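PDB 6ZLK: epimerase domain-containing protein from Bacillus cereus HuA2-4, which interconverts UDP-glucuronic acid and UDP-galacturonic acid as a 4-epimerase that works with a bound NAD. Local coordinates for residues D76-H80 against T225-L229; V87-W91 against V273-P277; H123-V129 against K153-E157; A136-D140 against E238-I242. All coordinates share one frame; numbering follows the deposited sequence.

Interaction 1: D76-H80 against T225-L229; sequences DVVYH and TVAAL
T225 O receives two donors: the phenol hydroxyl of Y79, with Y79 OH 2.8 Å from T225 O, and, within the helix, a weak bond from A228 N. The hydroxyl comes at the carbonyl from above its plane, 44° out of it. The same hydroxyl lies against L229, with Y79 OH 3.2 Å from L229 CB, and the two side chains run at about a right angle. On the ring, Y79 CE1 touches the methyl T225 CG2 at 3.4 Å. That methyl is turned anti to the threonine's own backbone N, which puts OG1 beside that N (chi1 -58°), where it bonds C221 O in the preceding turn and also Y176 OH. Two residues earlier on the strand, V77 CG2 presses on L229 CD1 at 3.4 Å, tighter than usual for two methyls. Strand 77-80 and helix segment 225-229 run roughly antiparallel, their axes at 155° and 10.7 Å apart at the closest; both side chains reach the helix from the strand, V77 to L229 and the longer Y79 to T225 and L229. L16 of helix 11-21 packs on both Y79 and T225, and K120 NZ bonds A228 O and L229 O near the helix end. Thus one phenol bridges sheet and helix through an apolar layer, its buried hydroxyl satisfied by a main-chain carbonyl.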
loop_
_atom_site.group_PDB
_atom_site.type_symbol
_atom_site.label_atom_id
_atom_site.label_comp_id
_atom_site.label_asym_id
_atom_site.label_seq_id
_atom_site.Cartn_x
_atom_site.Cartn_y
_atom_site.Cartn_z
ATOM N N ASP A 76 26.244 6.456 -4.828
ATOM C CA ASP A 76 26.503 5.886 -3.477
ATOM C C ASP A 76 25.245 5.889 -2.609
ATOM O O ASP A 76 25.099 5.064 -1.747
ATOM C CB ASP A 76 27.618 6.672 -2.789
ATOM C CG ASP A 76 28.905 6.564 -3.581
ATOM O OD1 ASP A 76 29.340 5.438 -3.800
ATOM O OD2 ASP A 76 29.399 7.581 -4.058
ATOM N N VAL A 77 24.437 6.933 -2.681
ATOM C CA VAL A 77 23.314 7.205 -1.769
ATOM C C VAL A 77 22.158 7.699 -2.626
ATOM O O VAL A 77 22.357 8.575 -3.508
ATOM C CB VAL A 77 23.669 8.245 -0.694
ATOM C CG1 VAL A 77 22.469 8.623 0.133
ATOM C CG2 VAL A 77 24.801 7.715 0.179
ATOM N N VAL A 78 20.992 7.171 -2.371
ATOM C CA VAL A 78 19.727 7.695 -2.951
ATOM C C VAL A 78 18.897 8.330 -1.871
ATOM O O VAL A 78 18.736 7.746 -0.814
ATOM C CB VAL A 78 18.894 6.613 -3.648
ATOM C CG1 VAL A 78 17.574 7.225 -4.147
ATOM C CG2 VAL A 78 19.696 5.944 -4.753
ATOM N N TYR A 79 18.536 9.590 -2.065
ATOM C CA TYR A 79 17.458 10.250 -1.319
ATOM C C TYR A 79 16.222 10.246 -2.195
ATOM O O TYR A 79 16.185 10.928 -3.237
ATOM C CB TYR A 79 17.812 11.673 -0.949
ATOM C CG TYR A 79 18.684 11.825 0.251
ATOM C CD1 TYR A 79 18.179 11.692 1.542
ATOM C CD2 TYR A 79 19.994 12.239 0.124
ATOM C CE1 TYR A 79 18.997 11.914 2.633
ATOM C CE2 TYR A 79 20.814 12.480 1.195
ATOM C CZ TYR A 79 20.309 12.329 2.478
ATOM O OH TYR A 79 21.121 12.625 3.537
ATOM N N HIS A 80 15.226 9.472 -1.801
ATOM C CA HIS A 80 14.031 9.293 -2.641
ATOM C C HIS A 80 12.901 10.172 -2.107
ATOM O O HIS A 80 12.166 9.803 -1.180
ATOM C CB HIS A 80 13.692 7.811 -2.775
ATOM C CG HIS A 80 12.436 7.654 -3.511
ATOM N ND1 HIS A 80 12.135 8.427 -4.623
ATOM C CD2 HIS A 80 11.444 6.740 -3.371
ATOM C CE1 HIS A 80 10.949 8.037 -5.076
ATOM N NE2 HIS A 80 10.506 6.956 -4.334
ATOM N N THR A 225 17.642 14.973 7.886
ATOM C CA THR A 225 17.766 14.202 6.650
ATOM C C THR A 225 19.256 13.984 6.322
ATOM O O THR A 225 19.632 12.851 5.927
ATOM C CB THR A 225 16.945 14.906 5.569
ATOM O OG1 THR A 225 15.571 15.024 5.952
ATOM C CG2 THR A 225 17.080 14.202 4.247
ATOM N N VAL A 226 20.078 15.024 6.400
ATOM C CA VAL A 226 21.532 14.916 6.199
ATOM C C VAL A 226 22.115 14.009 7.292
ATOM O O VAL A 226 22.997 13.245 6.959
ATOM C CB VAL A 226 22.133 16.325 6.160
ATOM C CG1 VAL A 226 23.633 16.265 6.182
ATOM C CG2 VAL A 226 21.636 17.057 4.921
ATOM N N ALA A 227 21.615 14.074 8.511
ATOM C CA ALA A 227 22.129 13.219 9.599
ATOM C C ALA A 227 21.904 11.744 9.250
ATOM O O ALA A 227 22.734 10.916 9.670
ATOM C CB ALA A 227 21.525 13.550 10.922
ATOM N N ALA A 228 20.843 11.394 8.537
ATOM C CA ALA A 228 20.623 9.995 8.096
ATOM C C ALA A 228 21.792 9.508 7.234
ATOM O O ALA A 228 22.093 8.288 7.248
ATOM C CB ALA A 228 19.297 9.848 7.376
ATOM N N LEU A 229 22.383 10.358 6.406
ATOM C CA LEU A 229 23.558 10.010 5.620
ATOM C C LEU A 229 24.779 9.974 6.532
ATOM O O LEU A 229 25.558 8.985 6.409
ATOM C CB LEU A 229 23.726 11.057 4.532
ATOM C CG LEU A 229 24.947 10.905 3.638
ATOM C CD1 LEU A 229 25.039 9.479 3.124
ATOM C CD2 LEU A 229 24.887 11.890 2.495
#

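Interaction 2: V87-W91 against V273-P277; sequences VRTSW and VPGEP. With UGB ((2S,3R,4S,5R,6R)-6-[[[(2R,3S,4R,5R)-5-(2,4-dioxopyrimidin-1-yl)-3,4-dihydroxy-oxolan-2-yl]methoxy-hydroxy-phosphoryl]oxy-hydroxy-phosphoryl]oxy-3,4,5-trihydroxy-oxane-2-carboxylic acid), chain G.
V273-E276 fold into a type II beta turn that faces V87, R88 and W91, with G275 in its third position at the positive phi of 98° that this turn type uses. The closest CA pair is V87 CA and G275 CA, 6.5 Å, and V87 CG1 reaches the turn at G275 O, 3.3 Å away. W91 directs the edge of its indole at the same turn, CZ2 lying 3.7 Å from P274 CB and close to P274 O and G275 N. R88 passes between V273 and E276: its CG meets V273 CG1 at 3.8 Å, then it bends (chi3 -68°) to bring NH2 within 2.7 Å of E276 OE2. In this salt bridge the oxygen lies in the guanidinium plane, while the N-H meets it on the syn side, tilted out of the carboxylate plane, the two planes 65° apart. The pair lines the UDP-sugar pocket of this NAD-dependent epimerase/dehydratase family member, where two loops meet beside the nucleotide. R88 NH1 gives a nearly straight bond of 2.9 Å to UGB O2A, and NH2 adds weak ones to O2A, O5D and O1B. UGB C6 of the uracil lies over one face of the guanidinium, offset toward its rim, and V87 CG2 touches UGB O5' of the sugar ring at 3.3 Å. From the turn, G275 N bonds N166 OD1 of the second subunit, whose F167 meets the W91 ring edge-to-face.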
loop_
_atom_site.group_PDB
_atom_site.type_symbol
_atom_site.label_atom_id
_atom_site.label_comp_id
_atom_site.label_asym_id
_atom_site.label_seq_id
_atom_site.Cartn_x
_atom_site.Cartn_y
_atom_site.Cartn_z
ATOM N N VAL A 87 -2.657 15.431 1.057
ATOM C CA VAL A 87 -3.667 14.569 1.695
ATOM C C VAL A 87 -5.008 14.840 0.993
ATOM O O VAL A 87 -5.772 13.931 0.777
ATOM C CB VAL A 87 -3.685 14.850 3.209
ATOM C CG1 VAL A 87 -4.908 14.280 3.899
ATOM C CG2 VAL A 87 -2.393 14.384 3.874
ATOM N N ARG A 88 -5.319 16.102 0.709
ATOM C CA ARG A 88 -6.729 16.494 0.486
ATOM C C ARG A 88 -7.122 16.280 -0.973
ATOM O O ARG A 88 -8.329 16.357 -1.279
ATOM C CB ARG A 88 -6.910 17.954 0.931
ATOM C CG ARG A 88 -6.748 18.127 2.437
ATOM C CD ARG A 88 -6.888 19.586 2.888
ATOM N NE ARG A 88 -5.811 20.457 2.444
ATOM C CZ ARG A 88 -4.613 20.552 3.031
ATOM N NH1 ARG A 88 -3.689 21.373 2.549
ATOM N NH2 ARG A 88 -4.365 19.829 4.115
ATOM N N THR A 89 -6.178 16.098 -1.884
ATOM C CA THR A 89 -6.449 15.994 -3.337
ATOM C C THR A 89 -6.160 14.586 -3.854
ATOM O O THR A 89 -5.788 14.462 -5.010
ATOM C CB THR A 89 -5.630 17.050 -4.082
ATOM O OG1 THR A 89 -4.250 16.791 -3.798
ATOM C CG2 THR A 89 -6.037 18.443 -3.655
ATOM N N SER A 90 -6.345 13.538 -3.030
ATOM C CA SER A 90 -5.953 12.143 -3.380
ATOM C C SER A 90 -7.205 11.295 -3.618
ATOM O O SER A 90 -7.058 10.045 -3.726
ATOM C CB SER A 90 -5.050 11.500 -2.319
ATOM O OG SER A 90 -5.610 11.464 -1.013
ATOM N N TRP A 91 -8.367 11.916 -3.811
ATOM C CA TRP A 91 -9.672 11.210 -3.961
ATOM C C TRP A 91 -10.033 11.026 -5.422
ATOM O O TRP A 91 -9.524 11.760 -6.281
ATOM C CB TRP A 91 -10.799 11.929 -3.213
ATOM C CG TRP A 91 -10.522 12.117 -1.768
ATOM C CD1 TRP A 91 -10.138 13.282 -1.184
ATOM C CD2 TRP A 91 -10.627 11.154 -0.713
ATOM N NE1 TRP A 91 -9.917 13.077 0.143
ATOM C CE2 TRP A 91 -10.204 11.788 0.469
ATOM C CE3 TRP A 91 -11.004 9.815 -0.644
ATOM C CZ2 TRP A 91 -10.230 11.160 1.704
ATOM C CZ3 TRP A 91 -10.986 9.179 0.567
ATOM C CH2 TRP A 91 -10.628 9.859 1.737
ATOM N N VAL A 273 -12.297 18.550 5.638
ATOM C CA VAL A 273 -11.962 17.763 4.422
ATOM C C VAL A 273 -11.782 16.327 4.896
ATOM O O VAL A 273 -11.198 16.106 5.961
ATOM C CB VAL A 273 -10.675 18.321 3.779
ATOM C CG1 VAL A 273 -10.560 17.907 2.337
ATOM C CG2 VAL A 273 -10.603 19.833 3.860
ATOM N N PRO A 274 -12.316 15.316 4.177
ATOM C CA PRO A 274 -12.020 13.932 4.525
ATOM C C PRO A 274 -10.528 13.620 4.386
ATOM O O PRO A 274 -9.813 14.217 3.588
ATOM C CB PRO A 274 -12.825 13.063 3.544
ATOM C CG PRO A 274 -13.341 13.994 2.491
ATOM C CD PRO A 274 -13.222 15.408 3.025
ATOM N N GLY A 275 -10.073 12.670 5.185
ATOM C CA GLY A 275 -8.699 12.164 5.033
ATOM C C GLY A 275 -7.718 12.783 5.994
ATOM O O GLY A 275 -6.575 12.350 5.972
ATOM N N GLU A 276 -8.126 13.768 6.788
ATOM C CA GLU A 276 -7.120 14.512 7.593
ATOM C C GLU A 276 -7.317 14.159 9.046
ATOM O O GLU A 276 -8.438 14.243 9.554
ATOM C CB GLU A 276 -7.296 16.005 7.467
ATOM C CG GLU A 276 -7.328 16.503 6.065
ATOM C CD GLU A 276 -6.962 17.972 6.073
ATOM O OE1 GLU A 276 -7.864 18.805 6.364
ATOM O OE2 GLU A 276 -5.798 18.249 5.800
ATOM N N PRO A 277 -6.238 13.810 9.779
ATOM C CA PRO A 277 -6.335 13.602 11.211
ATOM C C PRO A 277 -6.516 14.924 11.972
ATOM O O PRO A 277 -6.100 15.992 11.497
ATOM C CB PRO A 277 -4.962 13.003 11.561
ATOM C CG PRO A 277 -4.035 13.618 10.547
ATOM C CD PRO A 277 -4.847 13.668 9.267
HETATM N N1 UGB G . -5.544 23.711 6.333
HETATM C C2 UGB G . -6.385 24.783 6.578
HETATM O O2 UGB G . -6.992 24.936 7.631
HETATM N N3 UGB G . -6.468 25.676 5.548
HETATM C C4 UGB G . -5.833 25.605 4.325
HETATM O O4 UGB G . -6.031 26.491 3.495
HETATM C C5 UGB G . -4.997 24.452 4.145
HETATM C C6 UGB G . -4.890 23.564 5.138
HETATM P PA UGB G . -0.896 21.306 5.577
HETATM P PB UGB G . -0.863 18.460 6.226
HETATM O "O'P" UGB G . 1.179 17.005 1.645
HETATM O "O'Q" UGB G . 3.155 16.398 1.999
HETATM C "C1'" UGB G . 0.092 16.124 5.578
HETATM O O1A UGB G . -0.019 22.353 6.166
HETATM O O1B UGB G . -1.797 18.184 5.094
HETATM C C1D UGB G . -5.362 22.736 7.412
HETATM C "C2'" UGB G . 0.989 15.268 6.449
HETATM O "O2'" UGB G . 0.692 15.528 7.822
HETATM O O2A UGB G . -1.234 21.328 4.133
HETATM O O2B UGB G . -1.342 18.400 7.628
HETATM C C2D UGB G . -5.386 21.307 6.886
HETATM O O2D UGB G . -6.740 20.918 6.755
HETATM C "C3'" UGB G . 2.430 15.598 6.125
HETATM O "O3'" UGB G . 3.295 14.772 6.915
HETATM O O3A UGB G . -0.227 19.895 5.921
HETATM O O3B UGB G . 0.357 17.448 6.039
HETATM C C3D UGB G . -4.585 20.588 7.975
HETATM O O3D UGB G . -5.425 20.238 9.065
HETATM C "C4'" UGB G . 2.653 15.466 4.616
HETATM O "O4'" UGB G . 2.314 14.153 4.155
HETATM C C4D UGB G . -3.552 21.638 8.412
HETATM O O4D UGB G . -4.080 22.913 7.971
HETATM C "C5'" UGB G . 1.735 16.465 3.909
HETATM O "O5'" UGB G . 0.407 16.018 4.189
HETATM C C5D UGB G . -2.163 21.451 7.863
HETATM O O5D UGB G . -2.251 21.245 6.437
HETATM C "C6'" UGB G . 2.035 16.619 2.408
#

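Interaction 3: H123-V129 against K153-E157; sequences HISTSSV and KLSGE. With UGA (uridine-5'-diphosphate-glucuronic acid), chain F.
K153 NZ gives a hydrogen bond to I124 O at 2.9 Å, and S125 OG gives one to E157 OE2 at 2.6 Å, so two polar side chains one helical turn apart hold the end of strand 120-126. The lysine bends twice, chi2 -66° and chi3 -60°, to bring NZ to the strand, and its CB passes T126 CG2 at 3.5 Å. S125 meets the glutamate on the anti lone pair, away from the other oxygen, which makes a salt bridge with R175. V129 closes the contact from the 3-10 turn, its CG1 lying 3.8 Å from L154 CB and near E157 OE2. H123 has G156 O over one face of its ring. A water at the ring edge lies 2.6 Å from H123 NE2 and donates to K153 O, coupling the imidazole to the helix backbone. Further out, T126 OG1 accepts from S128 N at 2.9 Å in an ST turn, which holds the start of the 3-10 segment, where T126 and S127 meet the uronic acid; S127 OG is 2.7 Å from UGA O'Q. T126 OG1 also bonds O4' of the sugar in its UGB form, and K153 NZ bonds O3D of NAD. With Y149, whose OH bonds the UDP-sugar, K153 forms the YxxxK signature of short-chain dehydrogenases/reductases, here on the helix of the beta-alpha-beta crossover from strand 120-126 to strand 171-180.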
loop_
_atom_site.group_PDB
_atom_site.type_symbol
_atom_site.label_atom_id
_atom_site.label_comp_id
_atom_site.label_asym_id
_atom_site.label_seq_id
_atom_site.Cartn_x
_atom_site.Cartn_y
_atom_site.Cartn_z
ATOM N N HIS A 123 14.610 6.689 2.002
ATOM C CA HIS A 123 13.226 6.820 1.492
ATOM C C HIS A 123 12.459 7.788 2.350
ATOM O O HIS A 123 12.322 7.557 3.565
ATOM C CB HIS A 123 12.577 5.437 1.427
ATOM C CG HIS A 123 11.175 5.500 0.966
ATOM N ND1 HIS A 123 10.865 5.404 -0.366
ATOM C CD2 HIS A 123 10.009 5.640 1.636
ATOM C CE1 HIS A 123 9.549 5.523 -0.494
ATOM N NE2 HIS A 123 8.988 5.663 0.722
ATOM N N ILE A 124 11.918 8.842 1.777
ATOM C CA ILE A 124 11.174 9.845 2.535
ATOM C C ILE A 124 9.685 9.506 2.522
ATOM O O ILE A 124 9.105 9.314 1.448
ATOM C CB ILE A 124 11.467 11.249 2.007
ATOM C CG1 ILE A 124 12.757 11.800 2.644
ATOM C CG2 ILE A 124 10.292 12.134 2.321
ATOM C CD1 ILE A 124 13.915 10.924 2.599
ATOM N N SER A 125 9.151 9.288 3.702
ATOM C CA SER A 125 7.720 9.014 3.908
ATOM C C SER A 125 7.088 10.127 4.747
ATOM O O SER A 125 7.674 11.233 4.923
ATOM C CB SER A 125 7.573 7.630 4.489
ATOM O OG SER A 125 6.205 7.281 4.547
ATOM N N THR A 126 5.923 9.857 5.319
ATOM C CA THR A 126 5.035 10.896 5.860
ATOM C C THR A 126 4.389 10.421 7.149
ATOM O O THR A 126 4.012 9.183 7.261
ATOM C CB THR A 126 4.007 11.255 4.785
ATOM O OG1 THR A 126 3.093 12.168 5.398
ATOM C CG2 THR A 126 3.223 10.064 4.299
ATOM N N SER A 127 4.123 11.377 8.036
ATOM C CA SER A 127 3.233 11.189 9.195
ATOM C C SER A 127 1.850 10.719 8.715
ATOM O O SER A 127 1.114 10.178 9.565
ATOM C CB SER A 127 3.099 12.418 10.025
ATOM O OG SER A 127 2.508 13.445 9.274
ATOM N N SER A 128 1.471 10.971 7.464
ATOM C CA SER A 128 0.138 10.556 6.955
ATOM C C SER A 128 -0.039 9.053 6.989
ATOM O O SER A 128 -1.183 8.625 6.855
ATOM C CB SER A 128 -0.099 11.088 5.590
ATOM O OG SER A 128 -0.215 12.498 5.666
ATOM N N VAL A 129 1.012 8.268 7.171
ATOM C CA VAL A 129 0.827 6.793 7.236
ATOM C C VAL A 129 0.149 6.423 8.550
ATOM O O VAL A 129 -0.469 5.342 8.587
ATOM C CB VAL A 129 2.132 6.002 7.065
ATOM C CG1 VAL A 129 2.845 6.320 5.744
ATOM C CG2 VAL A 129 3.049 6.108 8.258
ATOM N N LYS A 153 1.843 6.172 0.269
ATOM C CA LYS A 153 3.149 6.399 0.920
ATOM C C LYS A 153 3.488 5.175 1.788
ATOM O O LYS A 153 4.644 4.723 1.752
ATOM C CB LYS A 153 3.102 7.712 1.698
ATOM C CG LYS A 153 3.006 8.942 0.783
ATOM C CD LYS A 153 4.182 9.208 -0.072
ATOM C CE LYS A 153 5.440 9.443 0.756
ATOM N NZ LYS A 153 6.621 9.909 -0.021
ATOM N N LEU A 154 2.486 4.640 2.474
ATOM C CA LEU A 154 2.734 3.433 3.289
ATOM C C LEU A 154 3.124 2.279 2.354
ATOM O O LEU A 154 4.022 1.531 2.715
ATOM C CB LEU A 154 1.525 3.119 4.150
ATOM C CG LEU A 154 1.686 1.897 5.060
ATOM C CD1 LEU A 154 2.909 2.008 5.951
ATOM C CD2 LEU A 154 0.403 1.706 5.866
ATOM N N SER A 155 2.486 2.123 1.201
ATOM C CA SER A 155 2.891 1.054 0.234
ATOM C C SER A 155 4.345 1.256 -0.200
ATOM O O SER A 155 5.126 0.299 -0.339
ATOM C CB SER A 155 2.016 0.993 -0.950
ATOM O OG SER A 155 0.688 0.760 -0.518
ATOM N N GLY A 156 4.779 2.509 -0.354
ATOM C CA GLY A 156 6.189 2.774 -0.666
ATOM C C GLY A 156 7.118 2.298 0.431
ATOM O O GLY A 156 8.126 1.676 0.113
ATOM N N GLU A 157 6.766 2.472 1.692
ATOM C CA GLU A 157 7.598 2.015 2.820
ATOM C C GLU A 157 7.615 0.492 2.759
ATOM O O GLU A 157 8.648 -0.099 2.929
ATOM C CB GLU A 157 7.037 2.377 4.186
ATOM C CG GLU A 157 6.944 3.856 4.448
ATOM C CD GLU A 157 6.616 4.134 5.900
ATOM O OE1 GLU A 157 6.634 3.177 6.709
ATOM O OE2 GLU A 157 6.340 5.299 6.237
HETATM C "C1'" UGA F . 1.615 17.999 4.915
HETATM C "C2'" UGA F . 2.035 17.813 3.466
HETATM O "O2'" UGA F . 1.075 18.476 2.651
HETATM C "C3'" UGA F . 2.110 16.359 3.062
HETATM O "O3'" UGA F . 2.751 16.305 1.785
HETATM C "C4'" UGA F . 2.875 15.522 4.073
HETATM O "O4'" UGA F . 2.748 14.140 3.714
HETATM C "C5'" UGA F . 2.313 15.759 5.484
HETATM O "O5'" UGA F . 2.353 17.157 5.782
HETATM C "C6'" UGA F . 3.019 15.027 6.639
HETATM O "O'P" UGA F . 3.429 13.899 6.488
HETATM O "O'Q" UGA F . 3.106 15.563 7.710
HETATM P PB UGA F . -0.666 18.450 6.137
HETATM O O1B UGA F . -0.282 18.096 7.511
HETATM O O2B UGA F . -2.054 18.243 5.642
HETATM O O3B UGA F . 0.220 17.783 4.978
HETATM O O3A UGA F . -0.221 19.969 5.936
HETATM P PA UGA F . -0.918 21.350 5.541
HETATM O O1A UGA F . -1.376 21.245 4.153
HETATM O O2A UGA F . 0.019 22.414 5.938
HETATM O O5D UGA F . -2.213 21.368 6.501
HETATM C C5D UGA F . -2.133 21.431 7.912
HETATM C C4D UGA F . -3.507 21.708 8.442
HETATM O O4D UGA F . -4.021 22.947 7.895
HETATM C C3D UGA F . -4.552 20.638 8.112
HETATM O O3D UGA F . -5.163 20.332 9.368
HETATM C C2D UGA F . -5.516 21.316 7.134
HETATM O O2D UGA F . -6.862 21.025 7.473
HETATM C C1D UGA F . -5.355 22.795 7.460
HETATM N N1 UGA F . -5.570 23.703 6.325
HETATM C C6 UGA F . -4.875 23.566 5.155
HETATM C C2 UGA F . -6.404 24.787 6.562
HETATM O O2 UGA F . -7.053 24.932 7.591
HETATM N N3 UGA F . -6.457 25.685 5.544
HETATM C C4 UGA F . -5.794 25.615 4.341
HETATM O O4 UGA F . -5.994 26.504 3.518
HETATM C C5 UGA F . -4.965 24.452 4.158
HETATM O O HOH W 1 6.448 6.310 0.997
#

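Interaction 4: A136-D140 against E238-I242; sequences AVSED and EVINI
E139 bends at chi2 (91°) and N241 sets CG anti to its carbonyl carbon (chi1 -65°), which brings the carboxylate and the amide together from opposite directions. The two flat groups stack with their planes 15° apart, E139 CD lying 3.4 Å from N241 ND2. The polar link runs past the amide: N241 N donates to E139 OE2 at 2.8 Å, almost straight, meeting the anti lone pair of that oxygen. A water 2.9 Å from E139 OE2 and 2.8 Å from N241 O can donate to either, though it has more acceptors in reach than protons, and so probably links the carboxylate to the main-chain carbonyl as well. The aliphatic part of the glutamate rests on the strand, E139 CG being 3.3 Å from V239 O, and E139 CB faces V239 CG1 at 4.2 Å. The amide has its own partners, OD1 with the hydroxyl of Y130 and ND2 with D283 O. In the fold, this loop ahead of helix 148-167 covers strand 239-242, which pairs in parallel with strand 171-180, while I240 points away from the loop and touches A287 and L290 of helix 285-291.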
loop_
_atom_site.group_PDB
_atom_site.type_symbol
_atom_site.label_atom_id
_atom_site.label_comp_id
_atom_site.label_asym_id
_atom_site.label_seq_id
_atom_site.Cartn_x
_atom_site.Cartn_y
_atom_site.Cartn_z
ATOM N N ALA A 136 1.950 11.003 21.333
ATOM C CA ALA A 136 3.082 11.105 20.400
ATOM C C ALA A 136 3.309 9.738 19.768
ATOM O O ALA A 136 3.384 8.731 20.456
ATOM C CB ALA A 136 4.292 11.603 21.117
ATOM N N VAL A 137 3.327 9.662 18.455
ATOM C CA VAL A 137 3.402 8.347 17.816
ATOM C C VAL A 137 4.862 7.902 17.668
ATOM O O VAL A 137 5.717 8.625 17.164
ATOM C CB VAL A 137 2.660 8.365 16.481
ATOM C CG1 VAL A 137 1.186 8.610 16.735
ATOM C CG2 VAL A 137 3.241 9.341 15.469
ATOM N N SER A 138 5.100 6.648 18.043
ATOM C CA SER A 138 6.410 6.049 17.798
ATOM C C SER A 138 6.332 5.160 16.543
ATOM O O SER A 138 5.231 4.772 16.096
ATOM C CB SER A 138 6.882 5.382 19.069
ATOM O OG SER A 138 6.076 4.270 19.277
ATOM N N GLU A 139 7.492 4.796 16.014
ATOM C CA GLU A 139 7.619 4.146 14.687
ATOM C C GLU A 139 7.145 2.688 14.665
ATOM O O GLU A 139 6.932 2.215 13.565
ATOM C CB GLU A 139 9.052 4.286 14.201
ATOM C CG GLU A 139 9.464 5.743 14.052
ATOM C CD GLU A 139 10.111 6.417 15.242
ATOM O OE1 GLU A 139 9.952 5.925 16.406
ATOM O OE2 GLU A 139 10.801 7.411 15.040
ATOM N N ASP A 140 6.910 2.056 15.826
ATOM C CA ASP A 140 6.455 0.650 15.913
ATOM C C ASP A 140 4.922 0.557 15.874
ATOM O O ASP A 140 4.393 -0.572 15.821
ATOM C CB ASP A 140 7.045 -0.035 17.146
ATOM C CG ASP A 140 6.824 0.665 18.487
ATOM O OD1 ASP A 140 6.391 1.848 18.480
ATOM O OD2 ASP A 140 7.085 -0.000 19.568
ATOM N N GLU A 238 15.723 0.879 9.496
ATOM C CA GLU A 238 15.024 1.640 10.550
ATOM C C GLU A 238 14.009 2.616 9.928
ATOM O O GLU A 238 14.273 3.168 8.808
ATOM C CB GLU A 238 15.958 2.482 11.406
ATOM C CG GLU A 238 16.856 1.655 12.339
ATOM C CD GLU A 238 16.135 0.639 13.216
ATOM O OE1 GLU A 238 15.006 0.899 13.652
ATOM O OE2 GLU A 238 16.718 -0.435 13.457
ATOM N N VAL A 239 12.871 2.738 10.556
ATOM C CA VAL A 239 11.914 3.844 10.299
ATOM C C VAL A 239 12.132 4.894 11.379
ATOM O O VAL A 239 12.121 4.548 12.573
ATOM C CB VAL A 239 10.473 3.339 10.294
ATOM C CG1 VAL A 239 9.484 4.474 10.074
ATOM C CG2 VAL A 239 10.315 2.244 9.242
ATOM N N ILE A 240 12.269 6.157 10.997
ATOM C CA ILE A 240 12.635 7.256 11.913
ATOM C C ILE A 240 11.688 8.436 11.667
ATOM O O ILE A 240 11.731 8.976 10.539
ATOM C CB ILE A 240 14.108 7.684 11.727
ATOM C CG1 ILE A 240 15.061 6.475 11.798
ATOM C CG2 ILE A 240 14.429 8.774 12.729
ATOM C CD1 ILE A 240 16.538 6.835 11.581
ATOM N N ASN A 241 10.921 8.816 12.665
ATOM C CA ASN A 241 10.127 10.082 12.636
ATOM C C ASN A 241 11.065 11.299 12.680
ATOM O O ASN A 241 12.025 11.366 13.511
ATOM C CB ASN A 241 9.209 10.231 13.821
ATOM C CG ASN A 241 8.112 9.194 13.867
ATOM O OD1 ASN A 241 7.654 8.712 12.855
ATOM N ND2 ASN A 241 7.686 8.865 15.079
ATOM N N ILE A 242 10.801 12.284 11.829
ATOM C CA ILE A 242 11.474 13.603 11.835
ATOM C C ILE A 242 10.373 14.649 12.055
ATOM O O ILE A 242 9.555 14.856 11.130
ATOM C CB ILE A 242 12.221 13.848 10.508
ATOM C CG1 ILE A 242 13.240 12.736 10.207
ATOM C CG2 ILE A 242 12.860 15.228 10.481
ATOM C CD1 ILE A 242 14.342 12.646 11.224
HETATM O O HOH W 2 12.272 9.728 15.829
#

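Overall arrangement
Interactions 1 and 3 are buried and meet across neighbouring strands 77-80 and 120-126, where H80 O lies 3.1 Å from I124 N and the rings of H80 and H123 touch. Interaction 1 is mostly apolar with one phenol bond; interaction 3 is rich in polar groups, in keeping with its place beside NAD and the sugar. Interaction 4 reaches the same sheet by strand 239-242 but is partly buried, pairing a loop carboxylate with a main-chain N-H. Interaction 2 joins two loops, also partly buried, and carries the one salt bridge across segments. It touches interaction 3 through V87 and S128, and both border the second subunit. Interactions 1 and 2 lie on opposite sides of the chain's centre.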